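Side-chain contacts in Rio2 kinase (Chaetomium thermophilum, PDB 4GYI), which probably phosphorylates proteins on serine and threonine, using ATP and magnesium, and has an ATPase-dependent role on the maturing pre-40S ribosomal subunit: residues 63-68 against 74-79; 101-106 against 110-115; 152-157 against 329-334; 231-236 against 282-287. All blocks are in the same frame, centred on the assembly; numbering follows the deposited sequence.

The four contacts run from the N-terminal domain to the far side of the kinase domain. Contact 1, the hairpin 64-68/75-77, comes first in the chain, and contact 2, the hairpin at one edge of the five-stranded sheet, follows with its centre about 25 Å away. Contact 3 joins helix 149-172 to helix 326-341, and contact 4 is nested in the long stretch of chain that contact 3 closes. Contacts 1 and 3 touch where M153 packs against T78 and Y79, so the N-terminal domain rests on helix 149-172. Contacts 2 and 4, with centres about 24 Å apart, both reach ADP and thus line the nucleotide site, whereas the centres of contacts 1 and 4 are about 42 Å apart.

Contact 1: residues 63-68 against 74-79; sequences LIARMK and GYRLTY
Backbone bonds hold A65 to R76 and M67 to G74, each as an antiparallel hydrogen-bonded pair. A65 N donates to R76 O at 2.8 Å and R76 N returns the bond to A65 O. At the turn end M67 N reaches G74 O at 2.7 Å, almost straight at 177°, and at the other end T78 N donates to L63 O from above the carbonyl plane.

Apolar contacts fill one face, that of I64, R66, Y75 and L77. The tip of I64, CD1, lies 3.9 Å from Y75 CD1, while R66 CB sits 3.7 Å from Y75 CE1. A long aliphatic stem lets R66 flank the ring and still place its guanidinium in a salt bridge with D73. I64 and L77, purely hydrophobic, turn toward helix 14-26.

The other face is more polar. R76 CG lies between the backbone N and carbonyl carbon (chi1 64°) and the chain then runs extended, carrying the guanidinium past M67, whose SD comes edge-on, 3.8 Å from R76 NE. The small A65 leaves room for that flat group, and its CB overlies one face. T78 CG2 lies against A65 CB, and T78 OG1 bonds to G62 O and caps helix 79-92 at G81 N.

This short hairpin, packed on helices 14-26 and 51-60, is consistent with the wing of a winged helix-turn-helix domain, as expected for the Rio2 N-terminal family.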
# COMPACT_ATOMS: atom_id res chain seq x y z
N LEU A 63 -18.92 9.05 -8.16
CA LEU A 63 -17.66 8.62 -8.75
C LEU A 63 -16.93 9.81 -9.35
O LEU A 63 -15.71 9.79 -9.54
CB LEU A 63 -17.93 7.54 -9.80
CG LEU A 63 -18.64 6.34 -9.18
CD1 LEU A 63 -18.97 5.25 -10.19
CD2 LEU A 63 -17.80 5.77 -8.04
N ILE A 64 -17.70 10.85 -9.68
CA ILE A 64 -17.19 12.15 -10.07
C ILE A 64 -18.01 13.21 -9.35
O ILE A 64 -19.09 12.92 -8.83
CB ILE A 64 -17.32 12.40 -11.57
CG1 ILE A 64 -18.79 12.35 -11.98
CG2 ILE A 64 -16.50 11.39 -12.35
CD1 ILE A 64 -19.05 12.60 -13.45
N ALA A 65 -17.52 14.44 -9.34
CA ALA A 65 -18.20 15.51 -8.64
C ALA A 65 -18.12 16.84 -9.41
O ALA A 65 -17.05 17.23 -9.86
CB ALA A 65 -17.64 15.67 -7.25
N ARG A 66 -19.27 17.50 -9.56
CA ARG A 66 -19.33 18.77 -10.28
C ARG A 66 -18.55 19.87 -9.58
O ARG A 66 -18.65 20.03 -8.37
CB ARG A 66 -20.78 19.21 -10.49
CG ARG A 66 -20.96 20.72 -10.63
CD ARG A 66 -22.31 21.09 -11.25
NE ARG A 66 -22.30 20.96 -12.71
CZ ARG A 66 -21.82 21.88 -13.54
NH1 ARG A 66 -21.29 23.00 -13.05
NH2 ARG A 66 -21.85 21.68 -14.85
N MET A 67 -17.76 20.61 -10.35
CA MET A 67 -17.06 21.78 -9.84
C MET A 67 -17.33 23.00 -10.71
O MET A 67 -16.99 23.02 -11.90
CB MET A 67 -15.55 21.52 -9.78
CG MET A 67 -15.13 20.32 -8.94
SD MET A 67 -14.59 20.78 -7.29
CE MET A 67 -16.13 20.68 -6.38
N LYS A 68 -17.95 24.03 -10.13
CA LYS A 68 -18.10 25.31 -10.81
C LYS A 68 -17.04 26.26 -10.29
O LYS A 68 -16.89 26.44 -9.08
CB LYS A 68 -19.49 25.90 -10.59
N GLY A 74 -16.74 22.03 -14.71
CA GLY A 74 -16.69 20.64 -15.13
C GLY A 74 -16.82 19.69 -13.97
O GLY A 74 -17.53 19.95 -13.00
N TYR A 75 -16.13 18.56 -14.05
CA TYR A 75 -16.20 17.56 -13.00
C TYR A 75 -14.80 17.09 -12.60
O TYR A 75 -13.85 17.16 -13.38
CB TYR A 75 -17.02 16.35 -13.47
CG TYR A 75 -18.46 16.69 -13.79
CD1 TYR A 75 -19.47 16.43 -12.88
CD2 TYR A 75 -18.80 17.25 -15.02
CE1 TYR A 75 -20.78 16.73 -13.17
CE2 TYR A 75 -20.11 17.55 -15.32
CZ TYR A 75 -21.10 17.29 -14.39
OH TYR A 75 -22.40 17.59 -14.69
N ARG A 76 -14.68 16.63 -11.36
CA ARG A 76 -13.45 15.97 -10.96
C ARG A 76 -13.75 14.54 -10.56
O ARG A 76 -14.87 14.22 -10.16
CB ARG A 76 -12.79 16.69 -9.79
CG ARG A 76 -13.63 16.69 -8.53
CD ARG A 76 -12.88 17.32 -7.36
NE ARG A 76 -13.69 17.31 -6.15
CZ ARG A 76 -13.80 16.27 -5.33
NH1 ARG A 76 -13.14 15.16 -5.59
NH2 ARG A 76 -14.57 16.35 -4.26
N LEU A 77 -12.73 13.71 -10.66
CA LEU A 77 -12.79 12.36 -10.15
C LEU A 77 -12.83 12.41 -8.62
O LEU A 77 -12.15 13.23 -8.01
CB LEU A 77 -11.55 11.63 -10.63
CG LEU A 77 -11.44 10.12 -10.58
CD1 LEU A 77 -12.50 9.50 -11.46
CD2 LEU A 77 -10.03 9.75 -11.05
N THR A 78 -13.64 11.56 -7.99
CA THR A 78 -13.57 11.43 -6.53
C THR A 78 -12.70 10.23 -6.17
O THR A 78 -12.28 9.48 -7.05
CB THR A 78 -14.94 11.24 -5.88
OG1 THR A 78 -15.52 10.01 -6.33
CG2 THR A 78 -15.85 12.41 -6.19
N TYR A 79 -12.42 10.08 -4.89
CA TYR A 79 -11.68 8.91 -4.43
C TYR A 79 -12.41 7.61 -4.77
O TYR A 79 -11.78 6.61 -5.16
CB TYR A 79 -11.43 9.02 -2.93
CG TYR A 79 -10.62 10.25 -2.54
CD1 TYR A 79 -9.33 10.41 -3.00
CD2 TYR A 79 -11.15 11.24 -1.72
CE1 TYR A 79 -8.58 11.50 -2.66
CE2 TYR A 79 -10.40 12.35 -1.36
CZ TYR A 79 -9.11 12.46 -1.83
OH TYR A 79 -8.32 13.55 -1.52

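Contact 2: residues 101-106 against 110-115; sequences SRIGVG and DIMIVA. With ADP (adenosine-5'-diphosphate), chain B.
G104 and I111 face each other as a hydrogen-bonded antiparallel pair in the first hairpin of the kinase N-lobe, the counterpart of the one that carries the glycine-rich loop in other protein kinases. G104 N donates to I111 O at 2.7 Å, in the carbonyl plane, and I111 N gives back a bond of 2.9 Å to G104 O. Having no side chain, G104 puts nothing beside I111 on the nucleotide face. I111 meets ADP with both ends of its longer branch: CG1 lies 3.7 Å from ADP O4' of the ribose and CD1 the same distance from ADP O5'. With CG1 placed beside the backbone N (chi1 -53°), this branch packs against the O4' edge of the sugar and C5' and runs on toward O5', giving van der Waals support beneath the nucleotide. An alanine here is likely to remove the branch that backs the ribose and O5' and open a gap between strand and nucleotide. Next to I111 stand V123 and K125 of the neighbouring strand 121-127, and K125 and S109 hydrogen-bond to ADP.

On the opposite face of the sheet V105 and D110 run alongside each other. D110 OD1 comes 3.4 Å from V105 CA, but the carboxylate's charge is spent on R128 and R131; R131 also hydrogen-bonds to G106 O, so that it links D110 to the turn. I103 CB rests 4.2 Å from M112 CG. Back on the I111 side, I113 CD1 reaches R102 O at 3.4 Å.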
# COMPACT_ATOMS: atom_id res chain seq x y z
N SER A 101 -16.90 -9.21 1.84
CA SER A 101 -17.74 -8.36 2.69
C SER A 101 -16.94 -7.71 3.82
O SER A 101 -17.43 -6.81 4.52
CB SER A 101 -18.87 -9.21 3.30
OG SER A 101 -18.34 -10.28 4.09
N ARG A 102 -15.70 -8.17 4.00
CA ARG A 102 -14.87 -7.77 5.12
C ARG A 102 -13.80 -6.78 4.67
O ARG A 102 -12.88 -7.15 3.94
CB ARG A 102 -14.21 -9.01 5.72
CG ARG A 102 -13.93 -8.93 7.20
CD ARG A 102 -15.15 -9.37 8.05
NE ARG A 102 -15.23 -10.82 8.25
CZ ARG A 102 -14.36 -11.53 8.97
NH1 ARG A 102 -13.32 -10.94 9.56
NH2 ARG A 102 -14.52 -12.84 9.11
N ILE A 103 -13.93 -5.53 5.08
CA ILE A 103 -12.94 -4.51 4.73
C ILE A 103 -12.32 -3.87 5.97
O ILE A 103 -13.02 -3.36 6.84
CB ILE A 103 -13.51 -3.43 3.78
CG1 ILE A 103 -12.71 -2.13 3.90
CG2 ILE A 103 -14.99 -3.19 4.06
CD1 ILE A 103 -13.19 -1.02 2.98
N GLY A 104 -10.99 -3.93 6.05
CA GLY A 104 -10.27 -3.40 7.20
C GLY A 104 -9.83 -1.96 6.98
O GLY A 104 -8.90 -1.70 6.22
N VAL A 105 -10.50 -1.03 7.64
CA VAL A 105 -10.22 0.39 7.47
C VAL A 105 -9.06 0.84 8.36
O VAL A 105 -9.17 0.85 9.59
CB VAL A 105 -11.49 1.26 7.69
CG1 VAL A 105 -12.45 1.11 6.52
CG2 VAL A 105 -12.19 0.88 8.99
N GLY A 106 -7.93 1.20 7.74
CA GLY A 106 -6.74 1.57 8.48
C GLY A 106 -6.42 3.06 8.44
O GLY A 106 -7.15 3.85 7.84
N ASP A 110 -6.65 0.84 3.16
CA ASP A 110 -7.76 -0.08 3.37
C ASP A 110 -7.38 -1.48 2.89
O ASP A 110 -6.80 -1.65 1.82
CB ASP A 110 -9.02 0.40 2.63
CG ASP A 110 -9.64 1.64 3.27
OD1 ASP A 110 -9.49 1.82 4.50
OD2 ASP A 110 -10.28 2.43 2.54
N ILE A 111 -7.69 -2.50 3.68
CA ILE A 111 -7.36 -3.87 3.32
C ILE A 111 -8.66 -4.61 3.03
O ILE A 111 -9.55 -4.66 3.87
CB ILE A 111 -6.62 -4.58 4.47
CG1 ILE A 111 -5.41 -3.75 4.91
CG2 ILE A 111 -6.19 -5.97 4.05
CD1 ILE A 111 -4.31 -3.67 3.88
N MET A 112 -8.77 -5.16 1.83
CA MET A 112 -9.97 -5.89 1.42
C MET A 112 -9.56 -7.30 1.08
O MET A 112 -8.44 -7.54 0.66
CB MET A 112 -10.59 -5.26 0.17
CG MET A 112 -11.15 -3.86 0.37
SD MET A 112 -12.77 -3.66 -0.37
CE MET A 112 -12.33 -3.35 -2.08
N ILE A 113 -10.46 -8.25 1.24
CA ILE A 113 -10.19 -9.59 0.75
C ILE A 113 -10.90 -9.69 -0.55
O ILE A 113 -12.05 -9.28 -0.65
CB ILE A 113 -10.69 -10.66 1.71
CG1 ILE A 113 -9.90 -10.58 3.02
CG2 ILE A 113 -10.48 -12.03 1.12
CD1 ILE A 113 -10.49 -9.63 4.03
N VAL A 114 -10.21 -10.19 -1.57
CA VAL A 114 -10.87 -10.45 -2.83
C VAL A 114 -10.67 -11.90 -3.22
O VAL A 114 -9.85 -12.61 -2.62
CB VAL A 114 -10.33 -9.55 -3.93
CG1 VAL A 114 -10.49 -8.11 -3.52
CG2 VAL A 114 -8.89 -9.88 -4.18
N ALA A 115 -11.44 -12.36 -4.21
CA ALA A 115 -11.28 -13.70 -4.75
C ALA A 115 -11.23 -13.66 -6.28
O ALA A 115 -11.88 -12.83 -6.91
CB ALA A 115 -12.41 -14.56 -4.30
PB ADP B . -1.19 -0.40 6.53
O1B ADP B . -2.51 0.33 6.52
O2B ADP B . -0.49 -0.59 7.85
O3B ADP B . -0.29 0.28 5.40
PA ADP B . -0.53 -3.16 6.00
O1A ADP B . 0.37 -2.99 7.19
O2A ADP B . 0.10 -3.55 4.67
O3A ADP B . -1.44 -1.84 5.82
O5' ADP B . -1.68 -4.19 6.43
C5' ADP B . -2.49 -3.91 7.57
C4' ADP B . -2.97 -5.22 8.20
O4' ADP B . -3.66 -6.02 7.22
C3' ADP B . -1.86 -6.12 8.72
O3' ADP B . -1.45 -5.81 10.06
C2' ADP B . -2.46 -7.50 8.62
O2' ADP B . -3.40 -7.71 9.68
C1' ADP B . -3.32 -7.40 7.39
N9 ADP B . -2.63 -7.80 6.15
C8 ADP B . -2.10 -6.96 5.24
N7 ADP B . -1.58 -7.63 4.18
C5 ADP B . -1.81 -8.94 4.43
C6 ADP B . -1.54 -10.21 3.73
N6 ADP B . -0.91 -10.20 2.53
N1 ADP B . -1.93 -11.35 4.32
C2 ADP B . -2.57 -11.37 5.51
N3 ADP B . -2.86 -10.26 6.20
C4 ADP B . -2.50 -9.04 5.72

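Contact 3: residues 152-157 against 329-334; sequences WMYLSR and AKDLEA. With EDO (1,2-ethanediol), chain D; EDO (1,2-ethanediol), chain E.
Y154 meets D331 at about a right angle, and its hydroxyl takes the less usual side of the carboxylate. Y154 OH donates to D331 OD2 at 2.9 Å through the anti lone pair, the one turned away from the other carboxylate oxygen. OD2 lies at the edge of the phenol ring and close to its plane, while ring and carboxylate planes stand 74° apart. The ring reaches across because CG is anti to the backbone N (chi1 154°), which throws the long, rigid side chain off the flank of helix 149-172 toward helix 326-341. Tyrosine suits the place because it spans the space between helices and still ends in a donor.

Beside this polar bond the two helices, crossing at -101°, touch through leucines. L155 CD2 lies 3.7 Å from D331 O, and L332 CD1 comes 3.6 Å from L155 O, so each leucine lays a methyl group against the other helix's backbone. The nearest CA atoms, those of L155 and L332, are 6.0 Å apart. L155 also packs on A335, and L332 on A159 and the side chain of K162, which carries the packing along both helices. Helix 149-172 comes after the strand that bears K125, in the place of helix αC of protein kinases, and helix 326-341 is the last helix modelled.

D331 OD2 forms a salt bridge with K327 as well. A lysine and a phenol at one oxygen would probably keep the carboxylate ionised, so the crossing probably pairs a charge-strengthened hydrogen bond with buried leucines.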
# COMPACT_ATOMS: atom_id res chain seq x y z
N TRP A 152 -3.42 14.03 -3.47
CA TRP A 152 -3.47 12.83 -2.62
C TRP A 152 -3.56 11.54 -3.43
O TRP A 152 -2.93 10.54 -3.09
CB TRP A 152 -4.62 12.88 -1.61
CG TRP A 152 -4.41 13.89 -0.51
CD1 TRP A 152 -5.21 14.95 -0.22
CD2 TRP A 152 -3.32 13.93 0.42
NE1 TRP A 152 -4.69 15.64 0.85
CE2 TRP A 152 -3.54 15.03 1.27
CE3 TRP A 152 -2.19 13.14 0.62
CZ2 TRP A 152 -2.65 15.38 2.30
CZ3 TRP A 152 -1.31 13.48 1.66
CH2 TRP A 152 -1.54 14.60 2.48
N MET A 153 -4.33 11.58 -4.51
CA MET A 153 -4.49 10.45 -5.42
C MET A 153 -3.16 10.13 -6.05
O MET A 153 -2.77 8.97 -6.11
CB MET A 153 -5.50 10.77 -6.52
CG MET A 153 -6.94 10.70 -6.06
SD MET A 153 -8.03 11.18 -7.43
CE MET A 153 -9.60 11.06 -6.62
N TYR A 154 -2.45 11.16 -6.51
CA TYR A 154 -1.13 10.99 -7.11
C TYR A 154 -0.16 10.35 -6.13
O TYR A 154 0.60 9.46 -6.50
CB TYR A 154 -0.61 12.34 -7.59
CG TYR A 154 0.90 12.53 -7.69
CD1 TYR A 154 1.61 12.10 -8.80
CD2 TYR A 154 1.59 13.23 -6.70
CE1 TYR A 154 2.99 12.32 -8.91
CE2 TYR A 154 2.96 13.46 -6.79
CZ TYR A 154 3.65 13.00 -7.90
OH TYR A 154 5.01 13.23 -7.99
N LEU A 155 -0.19 10.80 -4.87
CA LEU A 155 0.72 10.30 -3.85
C LEU A 155 0.42 8.84 -3.50
O LEU A 155 1.33 8.06 -3.22
CB LEU A 155 0.62 11.16 -2.61
CG LEU A 155 1.23 12.56 -2.80
CD1 LEU A 155 0.76 13.52 -1.71
CD2 LEU A 155 2.78 12.49 -2.85
N SER A 156 -0.86 8.48 -3.49
CA SER A 156 -1.24 7.11 -3.16
C SER A 156 -0.88 6.18 -4.31
O SER A 156 -0.59 5.00 -4.08
CB SER A 156 -2.72 7.01 -2.81
OG SER A 156 -2.95 7.51 -1.52
N ARG A 157 -0.89 6.71 -5.53
CA ARG A 157 -0.43 5.96 -6.71
C ARG A 157 1.03 5.62 -6.52
O ARG A 157 1.45 4.49 -6.73
CB ARG A 157 -0.55 6.80 -7.99
CG ARG A 157 -1.74 6.50 -8.87
CD ARG A 157 -1.58 7.13 -10.25
NE ARG A 157 -0.63 6.40 -11.09
CZ ARG A 157 0.53 6.88 -11.53
NH1 ARG A 157 0.91 8.11 -11.21
NH2 ARG A 157 1.31 6.13 -12.30
N ALA A 329 10.05 10.34 -5.71
CA ALA A 329 10.53 9.79 -4.44
C ALA A 329 10.48 10.81 -3.30
O ALA A 329 10.11 10.47 -2.17
CB ALA A 329 11.95 9.22 -4.58
N LYS A 330 10.84 12.06 -3.60
CA LYS A 330 10.85 13.09 -2.56
C LYS A 330 9.42 13.42 -2.18
O LYS A 330 9.12 13.63 -1.01
CB LYS A 330 11.57 14.35 -3.03
CG LYS A 330 13.02 14.14 -3.48
CD LYS A 330 13.99 13.96 -2.32
CE LYS A 330 15.45 14.00 -2.80
NZ LYS A 330 16.44 13.99 -1.69
N ASP A 331 8.55 13.49 -3.19
CA ASP A 331 7.13 13.75 -2.96
C ASP A 331 6.55 12.70 -2.02
O ASP A 331 5.96 13.02 -1.00
CB ASP A 331 6.36 13.78 -4.28
CG ASP A 331 6.53 15.09 -5.04
OD1 ASP A 331 7.05 16.05 -4.44
OD2 ASP A 331 6.14 15.19 -6.22
N LEU A 332 6.76 11.43 -2.38
CA LEU A 332 6.25 10.32 -1.57
C LEU A 332 6.84 10.31 -0.17
O LEU A 332 6.09 10.26 0.81
CB LEU A 332 6.51 8.98 -2.25
CG LEU A 332 5.90 7.76 -1.53
CD1 LEU A 332 4.36 7.90 -1.37
CD2 LEU A 332 6.26 6.51 -2.30
N GLU A 333 8.17 10.37 -0.04
CA GLU A 333 8.77 10.36 1.30
C GLU A 333 8.29 11.52 2.16
O GLU A 333 8.05 11.36 3.36
CB GLU A 333 10.31 10.29 1.26
CG GLU A 333 10.93 10.08 2.63
CD GLU A 333 10.25 8.99 3.47
OE1 GLU A 333 10.18 7.82 3.01
OE2 GLU A 333 9.77 9.29 4.59
N ALA A 334 8.10 12.69 1.56
CA ALA A 334 7.59 13.80 2.34
C ALA A 334 6.19 13.49 2.85
O ALA A 334 5.89 13.70 4.03
CB ALA A 334 7.62 15.10 1.54
C1 EDO D . -6.23 9.14 -1.71
O1 EDO D . -5.20 8.66 -0.84
C2 EDO D . -7.25 8.04 -1.91
O2 EDO D . -6.55 6.86 -2.26
C1 EDO E . -1.98 3.34 -13.06
O1 EDO E . -1.33 4.51 -12.53
C2 EDO E . -1.12 2.10 -12.84
O2 EDO E . -0.27 2.28 -11.71

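Contact 4: residues 231-236 against 282-287; sequences FNEFNI and KRFFER. With MG (magnesium ion), chain C; ADP (adenosine-5'-diphosphate), chain B.
The F284 ring carries E233 CB on one face, a CH-pi contact 3.9 Å from the ring centroid, while F285 CE2 comes to its edge. Round the R287 guanidinium, F284 CA lies over one face and E233 OE2 at the edge. There R287 NH2 donates to E233 OE2 at 2.9 Å, nearly straight (176°), in a salt bridge that meets the oxygen on its syn side but 35° out of the carboxylate plane. E233 CG also overlies the F234 ring.

E233 manages both tasks because its CG sits between backbone N and carbonyl carbon (chi1 65°) and the chain then bends: its methylenes lie on F284 and its charge faces the arginine. An alanine in its place would probably leave R287 without its anionic mate and give up the CG and carboxylate packing on F284.

E233 belongs to a type I turn from N232 to N235, stiffened by an Asx turn in which N232 OD1 accepts from F234 N at 3.0 Å. Within the same turn F234 O accepts from ADP O3', and N235 OD1 binds magnesium at 2.1 Å. Helix 270-289 thus grips the back of the kinase catalytic loop, whose front holds the metal-nucleotide site completed by phosphorylated D258.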
# COMPACT_ATOMS: atom_id res chain seq x y z
N PHE A 231 9.12 -1.20 11.01
CA PHE A 231 9.30 -2.60 11.37
C PHE A 231 8.84 -2.75 12.81
O PHE A 231 9.57 -2.42 13.74
CB PHE A 231 10.78 -2.99 11.20
CG PHE A 231 11.04 -4.48 11.12
CD1 PHE A 231 11.07 -5.14 9.90
CD2 PHE A 231 11.30 -5.22 12.27
CE1 PHE A 231 11.33 -6.51 9.83
CE2 PHE A 231 11.56 -6.58 12.20
CZ PHE A 231 11.57 -7.23 10.97
N ASN A 232 7.62 -3.23 12.99
CA ASN A 232 7.02 -3.34 14.30
C ASN A 232 5.98 -4.45 14.30
O ASN A 232 5.85 -5.17 13.32
CB ASN A 232 6.41 -2.00 14.73
CG ASN A 232 5.37 -1.49 13.77
OD1 ASN A 232 4.49 -2.24 13.34
ND2 ASN A 232 5.48 -0.22 13.40
N GLU A 233 5.25 -4.58 15.40
CA GLU A 233 4.45 -5.77 15.65
C GLU A 233 3.15 -5.78 14.82
O GLU A 233 2.40 -6.76 14.86
CB GLU A 233 4.14 -5.92 17.14
CG GLU A 233 3.27 -4.79 17.73
CD GLU A 233 4.08 -3.63 18.30
OE1 GLU A 233 5.29 -3.52 17.98
OE2 GLU A 233 3.51 -2.83 19.07
N PHE A 234 2.92 -4.71 14.07
CA PHE A 234 1.79 -4.62 13.14
C PHE A 234 2.17 -5.01 11.73
O PHE A 234 1.30 -5.38 10.94
CB PHE A 234 1.21 -3.20 13.11
CG PHE A 234 0.74 -2.72 14.45
CD1 PHE A 234 -0.50 -3.08 14.93
CD2 PHE A 234 1.56 -1.91 15.24
CE1 PHE A 234 -0.94 -2.64 16.18
CE2 PHE A 234 1.14 -1.47 16.48
CZ PHE A 234 -0.12 -1.83 16.96
N ASN A 235 3.46 -4.93 11.40
CA ASN A 235 3.92 -5.25 10.05
C ASN A 235 4.69 -6.55 9.99
O ASN A 235 5.32 -6.87 8.98
CB ASN A 235 4.75 -4.09 9.49
CG ASN A 235 3.91 -2.85 9.33
OD1 ASN A 235 2.71 -2.97 9.14
ND2 ASN A 235 4.51 -1.67 9.47
N ILE A 236 4.65 -7.27 11.10
CA ILE A 236 5.23 -8.60 11.17
C ILE A 236 4.10 -9.57 11.44
O ILE A 236 3.38 -9.47 12.45
CB ILE A 236 6.29 -8.71 12.29
CG1 ILE A 236 7.47 -7.79 11.96
CG2 ILE A 236 6.76 -10.16 12.44
CD1 ILE A 236 8.24 -7.32 13.18
N LYS A 282 13.00 -4.39 20.12
CA LYS A 282 13.41 -4.54 21.52
C LYS A 282 12.31 -4.09 22.47
O LYS A 282 11.98 -4.80 23.42
CB LYS A 282 14.69 -3.75 21.82
CG LYS A 282 15.93 -4.29 21.12
CD LYS A 282 17.18 -3.51 21.55
CE LYS A 282 18.40 -3.95 20.74
NZ LYS A 282 19.67 -3.24 21.08
N ARG A 283 11.74 -2.91 22.23
CA ARG A 283 10.64 -2.41 23.06
C ARG A 283 9.52 -3.45 23.16
O ARG A 283 9.11 -3.81 24.26
CB ARG A 283 10.06 -1.12 22.50
CG ARG A 283 10.62 0.16 23.09
CD ARG A 283 9.76 1.34 22.65
NE ARG A 283 8.34 1.05 22.86
CZ ARG A 283 7.59 1.63 23.78
NH1 ARG A 283 8.10 2.56 24.58
NH2 ARG A 283 6.31 1.30 23.90
N PHE A 284 9.04 -3.93 22.01
CA PHE A 284 7.97 -4.91 21.99
C PHE A 284 8.32 -6.16 22.80
O PHE A 284 7.56 -6.60 23.66
CB PHE A 284 7.57 -5.29 20.56
CG PHE A 284 6.53 -6.36 20.51
CD1 PHE A 284 5.20 -6.05 20.78
CD2 PHE A 284 6.87 -7.68 20.23
CE1 PHE A 284 4.22 -7.04 20.74
CE2 PHE A 284 5.92 -8.67 20.21
CZ PHE A 284 4.58 -8.35 20.44
N PHE A 285 9.50 -6.71 22.54
CA PHE A 285 9.95 -7.89 23.27
C PHE A 285 10.14 -7.65 24.75
O PHE A 285 10.09 -8.58 25.54
CB PHE A 285 11.22 -8.46 22.65
CG PHE A 285 10.94 -9.39 21.51
CD1 PHE A 285 11.15 -10.74 21.63
CD2 PHE A 285 10.39 -8.90 20.33
CE1 PHE A 285 10.85 -11.60 20.58
CE2 PHE A 285 10.10 -9.75 19.29
CZ PHE A 285 10.32 -11.09 19.41
N GLU A 286 10.32 -6.39 25.13
CA GLU A 286 10.51 -6.10 26.53
C GLU A 286 9.16 -6.02 27.22
O GLU A 286 8.96 -6.63 28.27
CB GLU A 286 11.30 -4.80 26.70
CG GLU A 286 11.98 -4.66 28.04
CD GLU A 286 11.02 -4.29 29.15
OE1 GLU A 286 9.97 -3.68 28.85
OE2 GLU A 286 11.31 -4.62 30.33
N ARG A 287 8.21 -5.31 26.62
CA ARG A 287 6.89 -5.16 27.25
C ARG A 287 5.99 -6.40 27.12
O ARG A 287 5.23 -6.71 28.03
CB ARG A 287 6.17 -3.88 26.80
CG ARG A 287 6.22 -3.60 25.31
CD ARG A 287 5.51 -2.29 24.95
NE ARG A 287 5.69 -1.93 23.54
CZ ARG A 287 4.89 -2.32 22.54
NH1 ARG A 287 3.84 -3.10 22.79
NH2 ARG A 287 5.15 -1.94 21.30
MG MG C . 1.27 -1.61 8.37
PB ADP B . -1.19 -0.40 6.53
O1B ADP B . -2.51 0.33 6.52
O2B ADP B . -0.49 -0.59 7.85
O3B ADP B . -0.29 0.28 5.40
PA ADP B . -0.53 -3.16 6.00
O1A ADP B . 0.37 -2.99 7.19
O2A ADP B . 0.10 -3.55 4.67
O3A ADP B . -1.44 -1.84 5.82
O5' ADP B . -1.68 -4.19 6.43
C5' ADP B . -2.49 -3.91 7.57
C4' ADP B . -2.97 -5.22 8.20
O4' ADP B . -3.66 -6.02 7.22
C3' ADP B . -1.86 -6.12 8.72
O3' ADP B . -1.45 -5.81 10.06
C2' ADP B . -2.46 -7.50 8.62
O2' ADP B . -3.40 -7.71 9.68
C1' ADP B . -3.32 -7.40 7.39
N9 ADP B . -2.63 -7.80 6.15
C8 ADP B . -2.10 -6.96 5.24
N7 ADP B . -1.58 -7.63 4.18
C5 ADP B . -1.81 -8.94 4.43
C6 ADP B . -1.54 -10.21 3.73
N6 ADP B . -0.91 -10.20 2.53
N1 ADP B . -1.93 -11.35 4.32
C2 ADP B . -2.57 -11.37 5.51
N3 ADP B . -2.86 -10.26 6.20
C4 ADP B . -2.50 -9.04 5.72
O HOH W 1 0.12 -2.44 9.90
O HOH W 2 1.66 -0.06 9.75